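Local coordinates for polymerase X (Deinococcus radiodurans, PDB 2W9M), which probably extends DNA chains from deoxyribonucleoside triphosphates as a family X repair polymerase, and carries a zinc-binding polymerase/histidinol phosphatase (PHP) domain, at residues F431-D434 / A435-T439. Numbering follows the deposited sequence.
Sequences FTLD and AARQT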
# COMPACT_ATOMS: atom_id res chain seq x y z
N PHE A 431 8.85 -17.02 3.17
CA PHE A 431 7.96 -16.82 2.03
C PHE A 431 8.03 -17.97 1.03
O PHE A 431 7.26 -18.02 0.07
CB PHE A 431 8.29 -15.50 1.33
CG PHE A 431 7.78 -14.28 2.05
CD1 PHE A 431 8.19 -14.00 3.34
CD2 PHE A 431 6.88 -13.43 1.43
CE1 PHE A 431 7.72 -12.88 4.00
CE2 PHE A 431 6.41 -12.31 2.09
CZ PHE A 431 6.82 -12.04 3.37
N THR A 432 8.95 -18.90 1.25
CA THR A 432 9.18 -19.97 0.28
C THR A 432 8.75 -21.36 0.76
O THR A 432 9.06 -22.37 0.12
CB THR A 432 10.64 -20.00 -0.20
OG1 THR A 432 11.52 -19.83 0.91
CG2 THR A 432 10.88 -18.88 -1.21
N LEU A 433 8.03 -21.42 1.87
CA LEU A 433 7.40 -22.66 2.29
C LEU A 433 6.50 -23.16 1.17
O LEU A 433 5.92 -22.37 0.42
CB LEU A 433 6.58 -22.45 3.56
CG LEU A 433 7.22 -22.70 4.92
CD1 LEU A 433 8.56 -22.01 5.05
CD2 LEU A 433 6.26 -22.25 6.02
N ASP A 434 6.38 -24.48 1.03
CA ASP A 434 5.47 -25.05 0.04
C ASP A 434 4.02 -24.67 0.36
O ASP A 434 3.69 -24.37 1.51
CB ASP A 434 5.61 -26.57 -0.04
CG ASP A 434 5.72 -27.22 1.33
OD1 ASP A 434 4.86 -28.06 1.66
OD2 ASP A 434 6.68 -26.89 2.08
N ALA A 435 3.17 -24.68 -0.66
CA ALA A 435 1.79 -24.23 -0.51
C ALA A 435 1.07 -24.86 0.68
O ALA A 435 0.44 -24.16 1.48
CB ALA A 435 1.01 -24.48 -1.79
N ALA A 436 1.15 -26.18 0.82
CA ALA A 436 0.42 -26.89 1.86
C ALA A 436 0.90 -26.55 3.27
O ALA A 436 0.10 -26.49 4.21
CB ALA A 436 0.47 -28.40 1.62
N ARG A 437 2.20 -26.34 3.42
CA ARG A 437 2.75 -25.93 4.71
C ARG A 437 2.36 -24.49 5.05
O ARG A 437 2.07 -24.17 6.21
CB ARG A 437 4.27 -26.09 4.72
CG ARG A 437 4.76 -27.30 5.51
CD ARG A 437 5.10 -26.90 6.95
NE ARG A 437 6.53 -26.70 7.13
CZ ARG A 437 7.07 -25.85 8.00
NH1 ARG A 437 6.28 -25.10 8.77
NH2 ARG A 437 8.39 -25.74 8.10
N GLN A 438 2.34 -23.63 4.04
CA GLN A 438 2.01 -22.22 4.22
C GLN A 438 0.54 -22.05 4.59
O GLN A 438 0.20 -21.24 5.46
CB GLN A 438 2.33 -21.44 2.94
CG GLN A 438 2.31 -19.93 3.13
CD GLN A 438 3.58 -19.41 3.76
OE1 GLN A 438 3.63 -19.15 4.96
NE2 GLN A 438 4.63 -19.25 2.95
N THR A 439 -0.32 -22.80 3.92
CA THR A 439 -1.75 -22.76 4.20
C THR A 439 -2.05 -23.19 5.64
O THR A 439 -2.81 -22.54 6.35
CB THR A 439 -2.54 -23.64 3.22
OG1 THR A 439 -2.39 -23.13 1.89
CG2 THR A 439 -4.02 -23.66 3.59
O HOH W 1 4.44 -20.04 0.23
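Asp-434, in the N-cap position of helix 435-446, accepts Gln-438 N on its backbone O at 3.0 Å; the helix follows strand 422-426 of the parallel sheet in the zinc-binding PHP domain. Thr-439 N continues the backbone bonding to Ala-435 O at 2.9 Å. Ala-435 O accepts a second hydrogen bond, from Thr-439 OG1 above its carbonyl plane; the same hydroxyl also bonds Asp-471 N. Side-chain packing follows at the exposed end of the helix. The Asp-434 carboxylate lies against the aliphatic start of Arg-437, with OD2 3.7 Å from Arg-437 CB, while the guanidinium plane is turned 75° from it and Asp-434 OD2 stays 5.1 Å from Arg-437 NE, the opposite charges near but not in contact. Bends at chi2 and chi3 bring that guanidinium back beside Leu-433, whose CD2 covers one of its faces near the rim, 4.0 Å from Arg-437 NH1. The buried Gln-438 amide binds Asn-430 O through NE2 and Arg-441 through OE1, tying helix to loop beside Phe-431, whose ring packs edge-to-face with Tyr-468 near zinc ligands His-428 and His-456. One water lies 2.8 Å from both Leu-433 O and Gln-438 NE2, accepting from the amide and probably donating to the carbonyl.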